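Local coordinates for protein SAM-dependent O-methyltransferase (Thermotoga maritima, PDB 1O54) that probably methylates N1 of adenosine 58 in tRNA, using S-adenosyl-L-methionine as the methyl donor and working as a homotetramer, at residues 20-31 / 74-85. Numbering follows the deposited sequence.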
ATOM      1  N   LEU A  20      40.591  -9.803  -0.966  1.00 29.86           N
ATOM      2  CA  LEU A  20      40.120 -10.499  -2.165  1.00 31.28           C
ATOM      3  C   LEU A  20      41.148 -11.528  -2.596  1.00 31.46           C
ATOM      4  O   LEU A  20      42.338 -11.225  -2.738  1.00 31.40           O
ATOM      5  CB  LEU A  20      39.872  -9.523  -3.311  1.00 31.98           C
ATOM      6  CG  LEU A  20      38.919  -8.381  -2.950  1.00 33.95           C
ATOM      7  CD1 LEU A  20      38.956  -7.357  -4.034  1.00 38.48           C
ATOM      8  CD2 LEU A  20      37.521  -8.899  -2.724  1.00 37.10           C
ATOM      9  N   LYS A  21      40.692 -12.761  -2.769  1.00 31.33           N
ATOM     10  CA  LYS A  21      41.567 -13.815  -3.258  1.00 32.22           C
ATOM     11  C   LYS A  21      40.863 -14.717  -4.267  1.00 31.43           C
ATOM     12  O   LYS A  21      39.632 -14.662  -4.414  1.00 30.20           O
ATOM     13  CB  LYS A  21      42.139 -14.616  -2.096  1.00 33.04           C
ATOM     14  CG  LYS A  21      41.145 -15.300  -1.258  1.00 35.96           C
ATOM     15  CD  LYS A  21      41.480 -15.140   0.219  1.00 38.80           C
ATOM     16  CE  LYS A  21      40.329 -15.656   1.088  1.00 40.62           C
ATOM     17  NZ  LYS A  21      39.164 -14.685   1.209  1.00 39.94           N
ATOM     18  N   PRO A  22      41.648 -15.489  -5.004  1.00 31.19           N
ATOM     19  CA  PRO A  22      41.094 -16.454  -5.943  1.00 31.61           C
ATOM     20  C   PRO A  22      39.959 -17.257  -5.327  1.00 31.90           C
ATOM     21  O   PRO A  22      40.074 -17.786  -4.221  1.00 30.86           O
ATOM     22  CB  PRO A  22      42.304 -17.307  -6.303  1.00 31.80           C
ATOM     23  CG  PRO A  22      43.427 -16.332  -6.273  1.00 31.28           C
ATOM     24  CD  PRO A  22      43.131 -15.455  -5.079  1.00 30.98           C
ATOM     25  N   GLY A  23      38.843 -17.284  -6.053  1.00 32.60           N
ATOM     26  CA  GLY A  23      37.677 -18.044  -5.657  1.00 33.13           C
ATOM     27  C   GLY A  23      36.691 -17.250  -4.842  1.00 33.18           C
ATOM     28  O   GLY A  23      35.595 -17.728  -4.583  1.00 34.71           O
ATOM     29  N   ASP A  24      37.052 -16.039  -4.418  1.00 32.84           N
ATOM     30  CA  ASP A  24      36.103 -15.198  -3.681  1.00 32.47           C
ATOM     31  C   ASP A  24      35.021 -14.664  -4.620  1.00 31.90           C
ATOM     32  O   ASP A  24      35.255 -14.461  -5.784  1.00 31.94           O
ATOM     33  CB  ASP A  24      36.813 -13.996  -3.037  1.00 32.69           C
ATOM     34  CG  ASP A  24      37.568 -14.354  -1.754  1.00 34.71           C
ATOM     35  OD1 ASP A  24      37.451 -15.491  -1.243  1.00 36.33           O
ATOM     36  OD2 ASP A  24      38.305 -13.505  -1.179  1.00 34.81           O
ATOM     37  N   ARG A  25      33.836 -14.427  -4.084  1.00 31.38           N
ATOM     38  CA  ARG A  25      32.791 -13.729  -4.837  1.00 31.88           C
ATOM     39  C   ARG A  25      32.926 -12.210  -4.664  1.00 29.89           C
ATOM     40  O   ARG A  25      33.178 -11.724  -3.574  1.00 29.27           O
ATOM     41  CB  ARG A  25      31.418 -14.198  -4.358  1.00 33.24           C
ATOM     42  CG  ARG A  25      31.310 -15.721  -4.355  1.00 38.46           C
ATOM     43  CD  ARG A  25      29.920 -16.257  -4.590  1.00 43.88           C
ATOM     44  NE  ARG A  25      29.338 -15.726  -5.829  1.00 47.47           N
ATOM     45  CZ  ARG A  25      28.162 -16.113  -6.314  1.00 50.93           C
ATOM     46  NH1 ARG A  25      27.448 -17.049  -5.683  1.00 51.75           N
ATOM     47  NH2 ARG A  25      27.693 -15.567  -7.427  1.00 51.94           N
ATOM     48  N   VAL A  26      32.806 -11.474  -5.752  1.00 28.95           N
ATOM     49  CA  VAL A  26      32.815 -10.022  -5.700  1.00 30.07           C
ATOM     50  C   VAL A  26      31.613  -9.508  -6.447  1.00 29.49           C
ATOM     51  O   VAL A  26      31.080 -10.175  -7.355  1.00 29.53           O
ATOM     52  CB  VAL A  26      34.072  -9.402  -6.371  1.00 30.39           C
ATOM     53  CG1 VAL A  26      35.287  -9.732  -5.576  1.00 33.60           C
ATOM     54  CG2 VAL A  26      34.206  -9.873  -7.775  1.00 32.02           C
ATOM     55  N   LEU A  27      31.238  -8.299  -6.109  1.00 27.99           N
ATOM     56  CA  LEU A  27      30.182  -7.608  -6.782  1.00 28.76           C
ATOM     57  C   LEU A  27      30.770  -6.344  -7.372  1.00 28.49           C
ATOM     58  O   LEU A  27      31.304  -5.509  -6.634  1.00 28.85           O
ATOM     59  CB  LEU A  27      29.092  -7.253  -5.788  1.00 28.40           C
ATOM     60  CG  LEU A  27      27.945  -6.422  -6.328  1.00 33.15           C
ATOM     61  CD1 LEU A  27      27.225  -7.152  -7.408  1.00 37.49           C
ATOM     62  CD2 LEU A  27      27.019  -6.114  -5.202  1.00 35.90           C
ATOM     63  N   LEU A  28      30.709  -6.209  -8.695  1.00 27.26           N
ATOM     64  CA  LEU A  28      31.206  -5.018  -9.365  1.00 27.69           C
ATOM     65  C   LEU A  28      30.024  -4.104  -9.722  1.00 29.22           C
ATOM     66  O   LEU A  28      29.108  -4.529 -10.442  1.00 29.32           O
ATOM     67  CB  LEU A  28      31.984  -5.394 -10.624  1.00 27.75           C
ATOM     68  CG  LEU A  28      33.074  -6.438 -10.383  1.00 28.91           C
ATOM     69  CD1 LEU A  28      33.767  -6.844 -11.670  1.00 31.06           C
ATOM     70  CD2 LEU A  28      34.099  -5.928  -9.357  1.00 30.32           C
ATOM     71  N   SER A  29      30.050  -2.867  -9.234  1.00 29.44           N
ATOM     72  CA  SER A  29      28.891  -1.982  -9.327  1.00 30.31           C
ATOM     73  C   SER A  29      29.235  -0.728 -10.133  1.00 31.33           C
ATOM     74  O   SER A  29      30.191  -0.035  -9.814  1.00 29.95           O
ATOM     75  CB  SER A  29      28.443  -1.621  -7.916  1.00 30.42           C
ATOM     76  OG  SER A  29      27.297  -0.800  -7.944  1.00 31.34           O
ATOM     77  N   PHE A  30      28.445  -0.425 -11.171  1.00 33.62           N
ATOM     78  CA  PHE A  30      28.744   0.665 -12.103  1.00 35.25           C
ATOM     79  C   PHE A  30      27.783   1.868 -12.016  1.00 38.25           C
ATOM     80  O   PHE A  30      26.703   1.754 -11.456  1.00 37.99           O
ATOM     81  CB  PHE A  30      28.832   0.075 -13.517  1.00 35.48           C
ATOM     82  CG  PHE A  30      30.059  -0.771 -13.706  1.00 33.92           C
ATOM     83  CD1 PHE A  30      30.047  -2.114 -13.360  1.00 34.28           C
ATOM     84  CD2 PHE A  30      31.243  -0.207 -14.156  1.00 34.16           C
ATOM     85  CE1 PHE A  30      31.198  -2.879 -13.468  1.00 35.13           C
ATOM     86  CE2 PHE A  30      32.388  -0.964 -14.257  1.00 32.50           C
ATOM     87  CZ  PHE A  30      32.352  -2.310 -13.912  1.00 32.63           C
ATOM     88  N   GLU A  31      28.206   3.008 -12.581  1.00 42.11           N
ATOM     89  CA  GLU A  31      27.435   4.273 -12.540  1.00 45.02           C
ATOM     90  C   GLU A  31      25.989   4.141 -13.038  1.00 46.05           C
ATOM     91  O   GLU A  31      25.081   4.761 -12.468  1.00 47.74           O
ATOM     92  CB  GLU A  31      28.136   5.389 -13.336  1.00 46.12           C
ATOM     93  CG  GLU A  31      29.497   5.850 -12.797  1.00 49.55           C
ATOM     94  CD  GLU A  31      30.172   6.901 -13.681  1.00 54.50           C
ATOM     95  OE1 GLU A  31      29.990   6.867 -14.929  1.00 58.91           O
ATOM     96  OE2 GLU A  31      30.905   7.767 -13.141  1.00 57.68           O
ATOM     97  N   LYS A  74      33.603   3.639 -15.046  1.00 36.42           N
ATOM     98  CA  LYS A  74      34.021   3.514 -13.648  1.00 35.59           C
ATOM     99  C   LYS A  74      33.061   2.608 -12.876  1.00 33.74           C
ATOM    100  O   LYS A  74      31.845   2.866 -12.814  1.00 33.05           O
ATOM    101  CB  LYS A  74      34.055   4.906 -12.983  1.00 36.30           C
ATOM    102  CG  LYS A  74      34.633   4.923 -11.555  1.00 39.25           C
ATOM    103  CD  LYS A  74      34.543   6.315 -10.901  1.00 42.56           C
ATOM    104  CE  LYS A  74      33.116   6.639 -10.489  1.00 44.65           C
ATOM    105  NZ  LYS A  74      32.988   7.952  -9.824  1.00 48.83           N
ATOM    106  N   GLY A  75      33.609   1.563 -12.264  1.00 31.30           N
ATOM    107  CA  GLY A  75      32.848   0.739 -11.335  1.00 30.28           C
ATOM    108  C   GLY A  75      33.553   0.628 -10.005  1.00 28.94           C
ATOM    109  O   GLY A  75      34.677   1.084  -9.852  1.00 28.39           O
ATOM    110  N   TYR A  76      32.881   0.009  -9.047  1.00 26.66           N
ATOM    111  CA  TYR A  76      33.432  -0.211  -7.717  1.00 25.44           C
ATOM    112  C   TYR A  76      33.383  -1.686  -7.339  1.00 24.77           C
ATOM    113  O   TYR A  76      32.416  -2.383  -7.632  1.00 25.45           O
ATOM    114  CB  TYR A  76      32.617   0.601  -6.716  1.00 25.22           C
ATOM    115  CG  TYR A  76      32.876   2.065  -6.839  1.00 26.88           C
ATOM    116  CD1 TYR A  76      32.045   2.876  -7.603  1.00 28.57           C
ATOM    117  CD2 TYR A  76      33.948   2.651  -6.178  1.00 27.23           C
ATOM    118  CE1 TYR A  76      32.283   4.242  -7.692  1.00 30.27           C
ATOM    119  CE2 TYR A  76      34.201   4.004  -6.274  1.00 29.68           C
ATOM    120  CZ  TYR A  76      33.362   4.795  -7.038  1.00 29.43           C
ATOM    121  OH  TYR A  76      33.615   6.147  -7.115  1.00 31.07           O
ATOM    122  N   ILE A  77      34.409  -2.147  -6.618  1.00 23.87           N
ATOM    123  CA  ILE A  77      34.488  -3.537  -6.141  1.00 23.63           C
ATOM    124  C   ILE A  77      33.853  -3.599  -4.776  1.00 24.00           C
ATOM    125  O   ILE A  77      34.203  -2.809  -3.871  1.00 24.45           O
ATOM    126  CB  ILE A  77      35.984  -3.962  -6.019  1.00 23.53           C
ATOM    127  CG1 ILE A  77      36.698  -3.881  -7.371  1.00 24.55           C
ATOM    128  CG2 ILE A  77      36.101  -5.366  -5.431  1.00 24.79           C
ATOM    129  CD1 ILE A  77      38.227  -3.689  -7.241  1.00 26.12           C
ATOM    130  N   LEU A  78      32.904  -4.528  -4.621  1.00 24.85           N
ATOM    131  CA  LEU A  78      32.152  -4.704  -3.390  1.00 26.33           C
ATOM    132  C   LEU A  78      32.130  -6.180  -3.012  1.00 26.94           C
ATOM    133  O   LEU A  78      32.333  -7.053  -3.862  1.00 28.03           O
ATOM    134  CB  LEU A  78      30.706  -4.179  -3.528  1.00 25.84           C
ATOM    135  CG  LEU A  78      30.565  -2.706  -3.962  1.00 27.10           C
ATOM    136  CD1 LEU A  78      29.132  -2.353  -4.193  1.00 29.93           C
ATOM    137  CD2 LEU A  78      31.185  -1.719  -2.950  1.00 29.74           C
ATOM    138  N   ILE A  79      31.881  -6.424  -1.732  1.00 27.99           N
ATOM    139  CA  ILE A  79      31.684  -7.757  -1.229  1.00 29.49           C
ATOM    140  C   ILE A  79      30.163  -7.928  -1.263  1.00 28.53           C
ATOM    141  O   ILE A  79      29.441  -7.150  -0.664  1.00 28.53           O
ATOM    142  CB  ILE A  79      32.184  -7.915   0.217  1.00 30.81           C
ATOM    143  CG1 ILE A  79      33.700  -7.656   0.324  1.00 34.37           C
ATOM    144  CG2 ILE A  79      31.863  -9.323   0.716  1.00 32.11           C
ATOM    145  CD1 ILE A  79      34.544  -8.483  -0.569  1.00 35.37           C
ATOM    146  N   PRO A  80      29.663  -8.922  -1.963  1.00 28.80           N
ATOM    147  CA  PRO A  80      28.211  -9.131  -2.009  1.00 27.79           C
ATOM    148  C   PRO A  80      27.625  -9.452  -0.647  1.00 27.05           C
ATOM    149  O   PRO A  80      28.244 -10.155   0.174  1.00 27.32           O
ATOM    150  CB  PRO A  80      28.031 -10.345  -2.938  1.00 29.38           C
ATOM    151  CG  PRO A  80      29.348 -10.799  -3.305  1.00 31.27           C
ATOM    152  CD  PRO A  80      30.400  -9.946  -2.682  1.00 29.44           C
ATOM    153  N   SER A  81      26.434  -8.936  -0.432  1.00 25.69           N
ATOM    154  CA  SER A  81      25.651  -9.285   0.762  1.00 25.40           C
ATOM    155  C   SER A  81      24.890 -10.575   0.471  1.00 24.41           C
ATOM    156  O   SER A  81      24.782 -11.025  -0.672  1.00 24.95           O
ATOM    157  CB  SER A  81      24.659  -8.177   1.120  1.00 25.69           C
ATOM    158  OG  SER A  81      23.741  -7.964   0.056  1.00 25.51           O
ATOM    159  N   LEU A  82      24.301 -11.134   1.520  1.00 23.78           N
ATOM    160  CA  LEU A  82      23.420 -12.262   1.344  1.00 24.08           C
ATOM    161  C   LEU A  82      22.260 -11.870   0.450  1.00 23.63           C
ATOM    162  O   LEU A  82      21.915 -12.614  -0.431  1.00 23.44           O
ATOM    163  CB  LEU A  82      22.972 -12.756   2.704  1.00 25.06           C
ATOM    164  CG  LEU A  82      22.012 -13.937   2.671  1.00 25.31           C
ATOM    165  CD1 LEU A  82      22.611 -15.105   1.938  1.00 24.95           C
ATOM    166  CD2 LEU A  82      21.603 -14.338   4.071  1.00 26.21           C
ATOM    167  N   ILE A  83      21.695 -10.683   0.644  1.00 24.42           N
ATOM    168  CA  ILE A  83      20.628 -10.210  -0.273  1.00 25.80           C
ATOM    169  C   ILE A  83      21.098 -10.202  -1.710  1.00 25.76           C
ATOM    170  O   ILE A  83      20.423 -10.736  -2.633  1.00 25.66           O
ATOM    171  CB  ILE A  83      20.134  -8.810   0.119  1.00 26.51           C
ATOM    172  CG1 ILE A  83      19.286  -8.873   1.386  1.00 28.36           C
ATOM    173  CG2 ILE A  83      19.286  -8.204  -1.021  1.00 27.77           C
ATOM    174  CD1 ILE A  83      18.838  -7.502   1.954  1.00 29.71           C
ATOM    175  N   ASP A  84      22.291  -9.646  -1.938  1.00 25.43           N
ATOM    176  CA  ASP A  84      22.849  -9.669  -3.290  1.00 27.38           C
ATOM    177  C   ASP A  84      22.905 -11.069  -3.867  1.00 27.43           C
ATOM    178  O   ASP A  84      22.525 -11.274  -5.036  1.00 27.56           O
ATOM    179  CB  ASP A  84      24.257  -9.079  -3.367  1.00 27.55           C
ATOM    180  CG  ASP A  84      24.313  -7.614  -3.000  1.00 30.62           C
ATOM    181  OD1 ASP A  84      23.346  -6.847  -3.281  1.00 33.64           O
ATOM    182  OD2 ASP A  84      25.319  -7.135  -2.427  1.00 31.49           O
ATOM    183  N   GLU A  85      23.378 -12.026  -3.070  1.00 27.58           N
ATOM    184  CA  GLU A  85      23.456 -13.423  -3.503  1.00 28.27           C
ATOM    185  C   GLU A  85      22.083 -14.023  -3.786  1.00 29.33           C
ATOM    186  O   GLU A  85      21.917 -14.688  -4.798  1.00 31.02           O
ATOM    187  CB  GLU A  85      24.174 -14.293  -2.481  1.00 28.83           C
ATOM    188  CG  GLU A  85      25.663 -13.968  -2.339  1.00 30.86           C
ATOM    189  CD  GLU A  85      26.540 -14.586  -3.412  1.00 35.61           C
ATOM    190  OE1 GLU A  85      26.037 -15.311  -4.287  1.00 38.86           O
ATOM    191  OE2 GLU A  85      27.770 -14.340  -3.392  1.00 39.41           O
TER
HETATM  192  O   HOH W   1      29.944   3.191 -14.882  1.00 49.07           O
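The two central strands of the four-stranded antiparallel sheet in the N-terminal part of the chain, 25-30 and 74-78, pair here through L27-L78 and S29-Y76 as hydrogen-bonded pairs. L27 N to L78 O is nearly straight (2.8 Å, 172°), whereas the return bond from L78 N bends to 140°. F30, in a non-hydrogen-bonded pair, lays its ring over G75: CA sits 3.7 Å from the ring centroid, and any CB on that residue would strike F30 CE2. On the same face L28 CD2 meets I77 CG1 at 3.9 Å, side by side. Past P80, S81 and D84 form a capping box (D84 N to S81 OG 3.0 Å, S81 N to D84 OD2) at the start of helix 82-87; L27 CD2 packs against OD2, while R233 of the second subunit salt-bridges OD1. R25 bends at chi3 (55°) against E85; their salt bridge, NH1 to OE1 (2.6 Å), is one of charges alone, the oxygen lying well out of the guanidinium plane. Replacing R25 with an alanine would probably leave E85 without this counter-charge and loosen strand 25-30 from the helix. Directional backbone bonds thus fix the register, apolar packing backs them, and the charge pair probably adds a less directional hold between strand 25-30 and the helix.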